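Local coordinates for protein Tube (Drosophila melanogaster, PDB 1D2Z) that recruits Pelle to the plasma membrane through a death-domain interaction that activates it, in the Toll pathway that sets embryonic dorsoventral polarity, at residues M43-Q46 and A47-A51; P57-I60 and K61-F64; K65-A68 and Q69-F72; D93-K96 and T97-K100. All coordinates share one frame; numbering follows the deposited sequence.

Contact 1 (M43-Q46 and A47-A51); sequences MDVQ and ACSGA
S49 turns its hydroxyl back on V45, one helical turn earlier, and donates from OG to V45 O over only 2.7 Å. The two residues belong to the short, weakly bonded helix 45-49 of the Tube death domain, which the chain enters through an inverse gamma turn centred on D44. The hydroxyl does not meet the carbonyl in its plane but rises 41° above it; with OG anti to the carbonyl carbon and beside the backbone N (chi1 -63°), the S49 side chain folds along the helix toward that oxygen. The same hydroxyl is hydrogen-bonded to its strongest polar partner, T106 OG1 in the loop before helix 107-116, so this small buried group ties helix and loop together. Without the hydroxyl, as with an alanine here, V45 O and T106 OG1 would probably lose their common partner, and the link between the short helix and that loop would weaken.

The helical bonds around it are uneven. C48 N donates to D44 O at 2.9 Å, almost in line with the carbonyl bond, whereas the bond from S49 N to Q46 O is weak. On the outer side, D44 lays its carboxylate carbon CG 3.5 Å from A47 CB. On the buried side V109 of helix 107-116 covers M43, V45, C48 and S49, and there C48 SG stands 4.4 Å from M43 CB.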
ATOM      1  N   MET B  43      16.185 -15.408  -8.347  1.00 47.36           N
ATOM      2  CA  MET B  43      14.961 -16.195  -8.282  1.00 47.31           C
ATOM      3  C   MET B  43      14.706 -16.912  -9.602  1.00 48.13           C
ATOM      4  O   MET B  43      15.051 -16.408 -10.672  1.00 47.67           O
ATOM      5  CB  MET B  43      13.742 -15.305  -8.027  1.00 45.13           C
ATOM      6  CG  MET B  43      13.586 -14.750  -6.632  1.00 43.09           C
ATOM      7  SD  MET B  43      12.022 -13.855  -6.537  1.00 40.04           S
ATOM      8  CE  MET B  43      12.484 -12.291  -7.293  1.00 38.17           C
ATOM      9  N   ASP B  44      14.105 -18.094  -9.510  1.00 49.08           N
ATOM     10  CA  ASP B  44      13.717 -18.854 -10.689  1.00 48.90           C
ATOM     11  C   ASP B  44      12.305 -18.300 -10.880  1.00 48.06           C
ATOM     12  O   ASP B  44      11.322 -18.883 -10.423  1.00 47.68           O
ATOM     13  CB  ASP B  44      13.688 -20.357 -10.372  1.00 49.56           C
ATOM     14  CG  ASP B  44      13.346 -21.221 -11.588  1.00 51.89           C
ATOM     15  OD1 ASP B  44      12.883 -20.683 -12.619  1.00 49.11           O
ATOM     16  OD2 ASP B  44      13.533 -22.456 -11.498  1.00 52.45           O
ATOM     17  N   VAL B  45      12.246 -17.111 -11.473  1.00 47.95           N
ATOM     18  CA  VAL B  45      11.011 -16.372 -11.716  1.00 47.82           C
ATOM     19  C   VAL B  45       9.790 -17.173 -12.142  1.00 48.80           C
ATOM     20  O   VAL B  45       8.723 -17.033 -11.547  1.00 48.37           O
ATOM     21  CB  VAL B  45      11.250 -15.228 -12.720  1.00 47.65           C
ATOM     22  CG1 VAL B  45       9.946 -14.555 -13.087  1.00 47.39           C
ATOM     23  CG2 VAL B  45      12.193 -14.216 -12.119  1.00 45.86           C
ATOM     24  N   GLN B  46       9.938 -17.992 -13.177  1.00 50.40           N
ATOM     25  CA  GLN B  46       8.822 -18.795 -13.662  1.00 51.80           C
ATOM     26  C   GLN B  46       8.317 -19.765 -12.596  1.00 49.69           C
ATOM     27  O   GLN B  46       7.111 -19.905 -12.398  1.00 50.40           O
ATOM     28  CB  GLN B  46       9.209 -19.533 -14.949  1.00 53.94           C
ATOM     29  CG  GLN B  46       9.371 -18.611 -16.167  1.00 55.98           C
ATOM     30  CD  GLN B  46       8.078 -17.890 -16.546  1.00 56.75           C
ATOM     31  OE1 GLN B  46       6.997 -18.480 -16.527  1.00 57.91           O
ATOM     32  NE2 GLN B  46       8.189 -16.610 -16.891  1.00 55.73           N
ATOM     33  N   ALA B  47       9.247 -20.389 -11.881  1.00 49.03           N
ATOM     34  CA  ALA B  47       8.903 -21.332 -10.824  1.00 48.44           C
ATOM     35  C   ALA B  47       8.285 -20.624  -9.612  1.00 47.83           C
ATOM     36  O   ALA B  47       7.489 -21.214  -8.887  1.00 47.53           O
ATOM     37  CB  ALA B  47      10.135 -22.119 -10.406  1.00 47.59           C
ATOM     38  N   CYS B  48       8.647 -19.355  -9.416  1.00 46.50           N
ATOM     39  CA  CYS B  48       8.144 -18.556  -8.298  1.00 44.41           C
ATOM     40  C   CYS B  48       6.864 -17.777  -8.606  1.00 43.11           C
ATOM     41  O   CYS B  48       6.261 -17.204  -7.698  1.00 44.48           O
ATOM     42  CB  CYS B  48       9.215 -17.564  -7.834  1.00 42.91           C
ATOM     43  SG  CYS B  48      10.634 -18.274  -6.975  1.00 43.71           S
ATOM     44  N   SER B  49       6.450 -17.766  -9.873  1.00 41.76           N
ATOM     45  CA  SER B  49       5.262 -17.022 -10.306  1.00 39.24           C
ATOM     46  C   SER B  49       3.904 -17.525  -9.821  1.00 39.82           C
ATOM     47  O   SER B  49       3.003 -16.721  -9.556  1.00 39.43           O
ATOM     48  CB  SER B  49       5.234 -16.906 -11.832  1.00 40.48           C
ATOM     49  OG  SER B  49       6.338 -16.164 -12.320  1.00 37.17           O
ATOM     50  N   GLY B  50       3.741 -18.845  -9.749  1.00 38.66           N
ATOM     51  CA  GLY B  50       2.477 -19.415  -9.301  1.00 39.37           C
ATOM     52  C   GLY B  50       2.088 -18.967  -7.902  1.00 40.64           C
ATOM     53  O   GLY B  50       2.933 -18.506  -7.138  1.00 40.32           O
ATOM     54  N   ALA B  51       0.804 -19.081  -7.571  1.00 41.95           N
ATOM     55  CA  ALA B  51       0.311 -18.689  -6.253  1.00 44.01           C
ATOM     56  C   ALA B  51       0.967 -19.535  -5.162  1.00 44.71           C
ATOM     57  O   ALA B  51       0.969 -20.767  -5.233  1.00 45.47           O
ATOM     58  CB  ALA B  51      -1.211 -18.818  -6.194  1.00 44.93           C
TER

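Contact 2 (P57-I60 and K61-F64); sequences PAEI and KKGF
From A58 to G63 the backbone winds on past helix 56-59 through bonds that reach back three residues: K61 N to A58 O and K62 N to E59 O are weak, while G63 N to I60 O is short at 2.8 Å, its donor 66° above the carbonyl plane. G63 then leaves with a positive phi of 85°, where a CB would be jammed against the K62 carbonyl oxygen. E59 and K62 run alongside each other in the same direction and close a salt bridge between OE1 and NZ at 2.9 Å. The ammonium comes to the syn side, somewhat out of the carboxylate plane; a bend in K62 at chi3 (-69°) carries it there, and it also bonds to G42 O. Were E59 replaced by an alanine, the K62 ammonium would probably be left without its anionic mate and a gap would open beside M43. Away from the salt bridge, I60 CG2 rests 3.6 Å from F64 CE1, an oblique apolar touch. The K61 chain runs back along the helix, CG 3.3 Å from A58 O. The turn lies on the surface where helix 56-59 passes into the loop leading to helix 68-80, backed by P40, M43 and L54 around E59 and by backbone bonding of G63 with K41.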
ATOM      1  N   PRO B  57      11.279 -16.444   2.582  1.00 42.46           N
ATOM      2  CA  PRO B  57      12.394 -16.802   3.464  1.00 43.50           C
ATOM      3  C   PRO B  57      13.430 -17.677   2.753  1.00 41.37           C
ATOM      4  O   PRO B  57      14.628 -17.483   2.922  1.00 41.84           O
ATOM      5  CB  PRO B  57      11.696 -17.559   4.595  1.00 43.31           C
ATOM      6  CG  PRO B  57      10.380 -16.862   4.678  1.00 43.98           C
ATOM      7  CD  PRO B  57       9.991 -16.768   3.225  1.00 42.53           C
ATOM      8  N   ALA B  58      12.967 -18.616   1.936  1.00 41.02           N
ATOM      9  CA  ALA B  58      13.881 -19.488   1.204  1.00 42.64           C
ATOM     10  C   ALA B  58      14.632 -18.711   0.122  1.00 43.60           C
ATOM     11  O   ALA B  58      15.850 -18.852  -0.023  1.00 42.88           O
ATOM     12  CB  ALA B  58      13.127 -20.660   0.596  1.00 42.17           C
ATOM     13  N   GLU B  59      13.911 -17.847  -0.593  1.00 44.59           N
ATOM     14  CA  GLU B  59      14.502 -17.049  -1.665  1.00 46.30           C
ATOM     15  C   GLU B  59      15.564 -16.037  -1.235  1.00 46.49           C
ATOM     16  O   GLU B  59      16.525 -15.801  -1.970  1.00 48.18           O
ATOM     17  CB  GLU B  59      13.416 -16.329  -2.475  1.00 45.33           C
ATOM     18  CG  GLU B  59      12.535 -17.243  -3.321  1.00 45.13           C
ATOM     19  CD  GLU B  59      13.326 -18.128  -4.277  1.00 47.68           C
ATOM     20  OE1 GLU B  59      14.329 -17.660  -4.859  1.00 47.06           O
ATOM     21  OE2 GLU B  59      12.935 -19.300  -4.453  1.00 49.17           O
ATOM     22  N   ILE B  60      15.407 -15.454  -0.048  1.00 46.32           N
ATOM     23  CA  ILE B  60      16.356 -14.450   0.430  1.00 44.69           C
ATOM     24  C   ILE B  60      17.703 -14.970   0.928  1.00 47.24           C
ATOM     25  O   ILE B  60      18.615 -14.182   1.201  1.00 45.17           O
ATOM     26  CB  ILE B  60      15.722 -13.517   1.480  1.00 44.91           C
ATOM     27  CG1 ILE B  60      15.263 -14.312   2.702  1.00 43.46           C
ATOM     28  CG2 ILE B  60      14.572 -12.745   0.845  1.00 43.77           C
ATOM     29  CD1 ILE B  60      14.581 -13.470   3.765  1.00 43.70           C
ATOM     30  N   LYS B  61      17.838 -16.290   1.023  1.00 49.33           N
ATOM     31  CA  LYS B  61      19.096 -16.897   1.457  1.00 52.28           C
ATOM     32  C   LYS B  61      20.172 -16.542   0.429  1.00 52.39           C
ATOM     33  O   LYS B  61      21.354 -16.430   0.759  1.00 52.54           O
ATOM     34  CB  LYS B  61      18.951 -18.417   1.574  1.00 54.48           C
ATOM     35  CG  LYS B  61      17.913 -18.860   2.596  1.00 56.73           C
ATOM     36  CD  LYS B  61      17.922 -20.368   2.786  1.00 60.74           C
ATOM     37  CE  LYS B  61      16.843 -20.820   3.769  1.00 63.16           C
ATOM     38  NZ  LYS B  61      17.024 -20.233   5.128  1.00 64.86           N
ATOM     39  N   LYS B  62      19.734 -16.320  -0.808  1.00 52.65           N
ATOM     40  CA  LYS B  62      20.621 -15.950  -1.902  1.00 52.82           C
ATOM     41  C   LYS B  62      20.878 -14.444  -1.916  1.00 51.12           C
ATOM     42  O   LYS B  62      21.544 -13.927  -2.812  1.00 51.73           O
ATOM     43  CB  LYS B  62      20.025 -16.413  -3.233  1.00 54.74           C
ATOM     44  CG  LYS B  62      20.020 -17.934  -3.389  1.00 58.22           C
ATOM     45  CD  LYS B  62      19.241 -18.393  -4.612  1.00 60.10           C
ATOM     46  CE  LYS B  62      17.751 -18.139  -4.446  1.00 62.97           C
ATOM     47  NZ  LYS B  62      16.963 -18.681  -5.588  1.00 65.10           N
ATOM     48  N   GLY B  63      20.364 -13.751  -0.900  1.00 51.15           N
ATOM     49  CA  GLY B  63      20.546 -12.311  -0.795  1.00 49.18           C
ATOM     50  C   GLY B  63      19.529 -11.498  -1.573  1.00 46.76           C
ATOM     51  O   GLY B  63      18.630 -12.053  -2.203  1.00 45.64           O
ATOM     52  N   PHE B  64      19.675 -10.177  -1.521  1.00 45.92           N
ATOM     53  CA  PHE B  64      18.774  -9.266  -2.222  1.00 46.09           C
ATOM     54  C   PHE B  64      19.400  -8.740  -3.504  1.00 46.94           C
ATOM     55  O   PHE B  64      20.606  -8.511  -3.564  1.00 46.76           O
ATOM     56  CB  PHE B  64      18.382  -8.106  -1.304  1.00 44.80           C
ATOM     57  CG  PHE B  64      17.580  -8.537  -0.111  1.00 44.53           C
ATOM     58  CD1 PHE B  64      16.219  -8.802  -0.233  1.00 42.89           C
ATOM     59  CD2 PHE B  64      18.193  -8.726   1.124  1.00 44.56           C
ATOM     60  CE1 PHE B  64      15.480  -9.253   0.855  1.00 43.45           C
ATOM     61  CE2 PHE B  64      17.461  -9.178   2.219  1.00 44.51           C
ATOM     62  CZ  PHE B  64      16.102  -9.443   2.083  1.00 42.92           C
TER

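Contact 3 (K65-A68 and Q69-F72); sequences KYTA and QDVF
T67 and D70 grip each other in a capping box at the start of helix 68-80. The T67 hydroxyl lies between its backbone N and carbonyl carbon (chi1 61°), where OG1 can accept from Q69 N at 3.2 Å, the N-cap bond. In return D70 OD2 takes two hydrogen bonds from T67: the backbone N arrives at 2.9 Å on the anti lone pair, and OG1 at 3.0 Å from 49° above the carboxylate plane. Two bonds on the one oxygen probably restrain the rotation of the carboxylate, and its place at a helix N-terminus probably favours the charged form. T67 also gives its carbonyl to the helix, V71 N donating to T67 O in the carbonyl plane at 3.3 Å. A68 adds a weaker bond through its own carbonyl, from F72 N to A68 O, and the same oxygen lies 3.6 Å from V71 CB. Y66 crosses D70 at about a right angle: its CD1 sits 3.8 Å from D70 CB, with ring and carboxylate planes 65° apart, while K65 CG lies over the centre of one ring face. T67, D70 and Y66 join the loop after helix 56-59 to helix 68-80 and set both against helix 31-38, where M36 touches Y66, D70 and V71, and W32 touches V71.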
ATOM      1  N   LYS B  65      18.571  -8.548  -4.528  1.00 46.74           N
ATOM      2  CA  LYS B  65      19.035  -8.055  -5.820  1.00 49.02           C
ATOM      3  C   LYS B  65      19.629  -6.652  -5.763  1.00 49.21           C
ATOM      4  O   LYS B  65      20.728  -6.410  -6.272  1.00 50.15           O
ATOM      5  CB  LYS B  65      17.898  -8.085  -6.845  1.00 49.68           C
ATOM      6  CG  LYS B  65      18.286  -7.498  -8.193  1.00 53.81           C
ATOM      7  CD  LYS B  65      17.725  -8.300  -9.353  1.00 54.74           C
ATOM      8  CE  LYS B  65      18.428  -7.909 -10.648  1.00 58.38           C
ATOM      9  NZ  LYS B  65      18.114  -8.828 -11.776  1.00 61.36           N
ATOM     10  N   TYR B  66      18.894  -5.733  -5.151  1.00 49.51           N
ATOM     11  CA  TYR B  66      19.328  -4.349  -5.037  1.00 49.37           C
ATOM     12  C   TYR B  66      19.728  -3.982  -3.612  1.00 51.47           C
ATOM     13  O   TYR B  66      19.343  -4.650  -2.653  1.00 50.92           O
ATOM     14  CB  TYR B  66      18.210  -3.419  -5.506  1.00 46.83           C
ATOM     15  CG  TYR B  66      17.731  -3.670  -6.918  1.00 46.28           C
ATOM     16  CD1 TYR B  66      18.525  -3.334  -8.015  1.00 45.91           C
ATOM     17  CD2 TYR B  66      16.473  -4.221  -7.160  1.00 44.20           C
ATOM     18  CE1 TYR B  66      18.077  -3.537  -9.319  1.00 45.27           C
ATOM     19  CE2 TYR B  66      16.015  -4.428  -8.460  1.00 43.86           C
ATOM     20  CZ  TYR B  66      16.822  -4.083  -9.534  1.00 44.74           C
ATOM     21  OH  TYR B  66      16.379  -4.281 -10.821  1.00 44.55           O
ATOM     22  N   THR B  67      20.527  -2.926  -3.485  1.00 54.84           N
ATOM     23  CA  THR B  67      20.968  -2.438  -2.181  1.00 58.24           C
ATOM     24  C   THR B  67      20.404  -1.037  -1.981  1.00 60.56           C
ATOM     25  O   THR B  67      19.781  -0.476  -2.886  1.00 62.00           O
ATOM     26  CB  THR B  67      22.503  -2.342  -2.095  1.00 57.03           C
ATOM     27  OG1 THR B  67      22.976  -1.416  -3.079  1.00 56.87           O
ATOM     28  CG2 THR B  67      23.142  -3.698  -2.325  1.00 57.48           C
ATOM     29  N   ALA B  68      20.661  -0.454  -0.813  1.00 63.35           N
ATOM     30  CA  ALA B  68      20.187   0.894  -0.517  1.00 64.55           C
ATOM     31  C   ALA B  68      20.808   1.897  -1.490  1.00 65.15           C
ATOM     32  O   ALA B  68      20.292   3.003  -1.671  1.00 65.96           O
ATOM     33  CB  ALA B  68      20.524   1.266   0.921  1.00 65.70           C
ATOM     34  N   GLN B  69      21.896   1.483  -2.136  1.00 65.36           N
ATOM     35  CA  GLN B  69      22.610   2.319  -3.095  1.00 65.47           C
ATOM     36  C   GLN B  69      21.923   2.337  -4.456  1.00 65.44           C
ATOM     37  O   GLN B  69      21.889   3.372  -5.127  1.00 64.64           O
ATOM     38  CB  GLN B  69      24.058   1.837  -3.242  1.00 68.23           C
ATOM     39  CG  GLN B  69      24.811   1.733  -1.917  1.00 70.12           C
ATOM     40  CD  GLN B  69      26.311   1.574  -2.096  1.00 71.48           C
ATOM     41  OE1 GLN B  69      26.776   0.899  -3.019  1.00 72.72           O
ATOM     42  NE2 GLN B  69      27.081   2.203  -1.212  1.00 69.74           N
ATOM     43  N   ASP B  70      21.393   1.188  -4.872  1.00 65.61           N
ATOM     44  CA  ASP B  70      20.694   1.091  -6.152  1.00 64.56           C
ATOM     45  C   ASP B  70      19.404   1.900  -6.073  1.00 62.66           C
ATOM     46  O   ASP B  70      18.941   2.454  -7.073  1.00 61.42           O
ATOM     47  CB  ASP B  70      20.383  -0.369  -6.493  1.00 66.45           C
ATOM     48  CG  ASP B  70      21.634  -1.200  -6.697  1.00 67.81           C
ATOM     49  OD1 ASP B  70      22.304  -1.021  -7.738  1.00 68.57           O
ATOM     50  OD2 ASP B  70      21.946  -2.030  -5.815  1.00 67.72           O
ATOM     51  N   VAL B  71      18.848   1.976  -4.868  1.00 61.05           N
ATOM     52  CA  VAL B  71      17.624   2.729  -4.617  1.00 61.32           C
ATOM     53  C   VAL B  71      17.882   4.230  -4.788  1.00 61.78           C
ATOM     54  O   VAL B  71      17.036   4.954  -5.315  1.00 62.00           O
ATOM     55  CB  VAL B  71      17.084   2.443  -3.196  1.00 61.03           C
ATOM     56  CG1 VAL B  71      15.829   3.254  -2.925  1.00 62.24           C
ATOM     57  CG2 VAL B  71      16.786   0.955  -3.036  1.00 60.58           C
ATOM     58  N   PHE B  72      19.071   4.679  -4.384  1.00 61.88           N
ATOM     59  CA  PHE B  72      19.457   6.086  -4.487  1.00 61.23           C
ATOM     60  C   PHE B  72      19.516   6.599  -5.923  1.00 60.53           C
ATOM     61  O   PHE B  72      19.091   7.721  -6.196  1.00 60.16           O
ATOM     62  CB  PHE B  72      20.807   6.329  -3.799  1.00 64.30           C
ATOM     63  CG  PHE B  72      21.364   7.720  -4.014  1.00 65.43           C
ATOM     64  CD1 PHE B  72      20.907   8.796  -3.257  1.00 66.07           C
ATOM     65  CD2 PHE B  72      22.348   7.950  -4.977  1.00 65.92           C
ATOM     66  CE1 PHE B  72      21.419  10.081  -3.456  1.00 66.77           C
ATOM     67  CE2 PHE B  72      22.867   9.232  -5.184  1.00 66.44           C
ATOM     68  CZ  PHE B  72      22.401  10.298  -4.423  1.00 66.46           C
TER

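Contact 4 (D93-K96 and T97-K100); sequences DEWK and TSGK
W95 meets S98 at the pyrrole side of its indole, where the serine OG comes obliquely to within 3.4 Å of CD1. With CG anti to the backbone N (chi1 -171°), the rest of the ring system is set among L11, I39, P105, L110 and L113 while CD1 stays beside S98 OG. Another flat group, the D93 carboxylate, is approached from above its plane by K96, whose NZ forms a salt bridge to OD1 at 2.9 Å; the extended lysine chain passes T97 on the way, CG lying 3.7 Å from T97 CG2. Two donors of S98 converge on W95 O. The hydroxyl OG makes a short bond of 2.5 Å in the carbonyl plane, on a lone pair, and the backbone N a second at 3.0 Å from 63° above that plane. T97 OG1 hangs near D93 O and E94 O, with one proton for two long, weak bonds and no settled choice between them. The S98 hydroxyl bonding back to the carbonyl three residues earlier is a common Ser/Thr side chain-to-backbone bond in helices, here near the C-terminal end of helix 87-96 in the death-domain six-helix bundle, whose W95 is buried against helix 107-116.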
ATOM      1  N   ASP B  93      11.086   0.267 -14.609  1.00 36.89           N
ATOM      2  CA  ASP B  93      11.785   0.265 -15.901  1.00 38.40           C
ATOM      3  C   ASP B  93      13.127  -0.454 -15.771  1.00 38.93           C
ATOM      4  O   ASP B  93      13.542  -1.194 -16.662  1.00 39.00           O
ATOM      5  CB  ASP B  93      12.035   1.692 -16.409  1.00 37.41           C
ATOM      6  CG  ASP B  93      10.779   2.374 -16.908  1.00 37.94           C
ATOM      7  OD1 ASP B  93       9.817   1.684 -17.305  1.00 41.18           O
ATOM      8  OD2 ASP B  93      10.757   3.619 -16.912  1.00 39.75           O
ATOM      9  N   GLU B  94      13.799  -0.224 -14.648  1.00 38.60           N
ATOM     10  CA  GLU B  94      15.083  -0.850 -14.375  1.00 41.63           C
ATOM     11  C   GLU B  94      14.909  -2.337 -14.046  1.00 41.63           C
ATOM     12  O   GLU B  94      15.633  -3.183 -14.564  1.00 42.90           O
ATOM     13  CB  GLU B  94      15.766  -0.132 -13.203  1.00 43.78           C
ATOM     14  CG  GLU B  94      17.115  -0.711 -12.784  1.00 50.65           C
ATOM     15  CD  GLU B  94      18.210  -0.486 -13.816  1.00 55.16           C
ATOM     16  OE1 GLU B  94      18.285   0.624 -14.392  1.00 57.12           O
ATOM     17  OE2 GLU B  94      19.006  -1.422 -14.042  1.00 58.17           O
ATOM     18  N   TRP B  95      13.924  -2.646 -13.205  1.00 41.65           N
ATOM     19  CA  TRP B  95      13.667  -4.023 -12.783  1.00 39.66           C
ATOM     20  C   TRP B  95      13.143  -4.943 -13.889  1.00 38.52           C
ATOM     21  O   TRP B  95      13.635  -6.057 -14.047  1.00 37.35           O
ATOM     22  CB  TRP B  95      12.704  -4.032 -11.586  1.00 36.40           C
ATOM     23  CG  TRP B  95      12.528  -5.381 -10.928  1.00 34.00           C
ATOM     24  CD1 TRP B  95      13.446  -6.393 -10.862  1.00 34.47           C
ATOM     25  CD2 TRP B  95      11.348  -5.866 -10.268  1.00 33.39           C
ATOM     26  NE1 TRP B  95      12.906  -7.482 -10.211  1.00 35.30           N
ATOM     27  CE2 TRP B  95      11.621  -7.185  -9.835  1.00 33.48           C
ATOM     28  CE3 TRP B  95      10.084  -5.315 -10.002  1.00 32.00           C
ATOM     29  CZ2 TRP B  95      10.675  -7.965  -9.155  1.00 35.88           C
ATOM     30  CZ3 TRP B  95       9.143  -6.088  -9.327  1.00 33.59           C
ATOM     31  CH2 TRP B  95       9.445  -7.402  -8.911  1.00 36.96           C
ATOM     32  N   LYS B  96      12.169  -4.465 -14.662  1.00 40.26           N
ATOM     33  CA  LYS B  96      11.550  -5.247 -15.738  1.00 41.44           C
ATOM     34  C   LYS B  96      12.508  -5.798 -16.797  1.00 43.61           C
ATOM     35  O   LYS B  96      12.245  -6.848 -17.387  1.00 44.27           O
ATOM     36  CB  LYS B  96      10.456  -4.426 -16.428  1.00 41.12           C
ATOM     37  CG  LYS B  96      10.996  -3.320 -17.328  1.00 42.25           C
ATOM     38  CD  LYS B  96       9.907  -2.435 -17.877  1.00 39.99           C
ATOM     39  CE  LYS B  96      10.495  -1.424 -18.850  1.00 38.46           C
ATOM     40  NZ  LYS B  96       9.488  -0.419 -19.258  1.00 38.79           N
ATOM     41  N   THR B  97      13.602  -5.084 -17.045  1.00 44.05           N
ATOM     42  CA  THR B  97      14.584  -5.502 -18.045  1.00 46.21           C
ATOM     43  C   THR B  97      15.775  -6.207 -17.412  1.00 47.44           C
ATOM     44  O   THR B  97      16.668  -6.678 -18.116  1.00 46.27           O
ATOM     45  CB  THR B  97      15.131  -4.291 -18.847  1.00 44.50           C
ATOM     46  OG1 THR B  97      15.884  -3.439 -17.975  1.00 44.71           O
ATOM     47  CG2 THR B  97      13.994  -3.491 -19.467  1.00 44.57           C
ATOM     48  N   SER B  98      15.790  -6.265 -16.083  1.00 51.01           N
ATOM     49  CA  SER B  98      16.890  -6.892 -15.359  1.00 54.28           C
ATOM     50  C   SER B  98      16.923  -8.409 -15.509  1.00 57.88           C
ATOM     51  O   SER B  98      15.942  -9.031 -15.922  1.00 57.38           O
ATOM     52  CB  SER B  98      16.846  -6.513 -13.877  1.00 54.93           C
ATOM     53  OG  SER B  98      15.753  -7.121 -13.216  1.00 54.45           O
ATOM     54  N   GLY B  99      18.061  -8.994 -15.153  1.00 61.88           N
ATOM     55  CA  GLY B  99      18.222 -10.431 -15.249  1.00 67.97           C
ATOM     56  C   GLY B  99      18.714 -10.893 -16.603  1.00 71.63           C
ATOM     57  O   GLY B  99      19.089 -10.077 -17.447  1.00 71.08           O
ATOM     58  N   LYS B 100      18.696 -12.205 -16.821  1.00 76.48           N
ATOM     59  CA  LYS B 100      19.156 -12.777 -18.083  1.00 81.81           C
ATOM     60  C   LYS B 100      18.104 -13.635 -18.787  1.00 84.03           C
ATOM     61  O   LYS B 100      17.372 -13.147 -19.651  1.00 85.18           O
ATOM     62  CB  LYS B 100      20.447 -13.579 -17.864  1.00 83.40           C
ATOM     63  CG  LYS B 100      21.616 -12.739 -17.357  1.00 85.34           C
ATOM     64  CD  LYS B 100      22.890 -13.556 -17.201  1.00 86.91           C
ATOM     65  CE  LYS B 100      24.034 -12.686 -16.688  1.00 87.70           C
ATOM     66  NZ  LYS B 100      25.304 -13.447 -16.521  1.00 87.18           N
TER

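The four contacts follow one another along the chain, all within the death domain and all at short helices or helix ends. Contacts 1 and 2 have centres about 14 Å apart and touch where E59 packs on M43 and C48, joining helix 45-49 to helix 56-59. Contact 3 continues directly from contact 2 in sequence, their centres about 16 Å apart, and opens helix 68-80. Contact 4 lies at the C-terminal part of helix 87-96 and the loop after it, yet returns to contact 3: K65 NZ probably bonds to S98 OG, and Y66 OH packs on W95 CA. Contacts 1 and 3, about 22 Å between centres, do not touch. Two touching pairs, 1 with 2 and 3 with 4, are thus linked through continuous chain within the domain that binds Pelle.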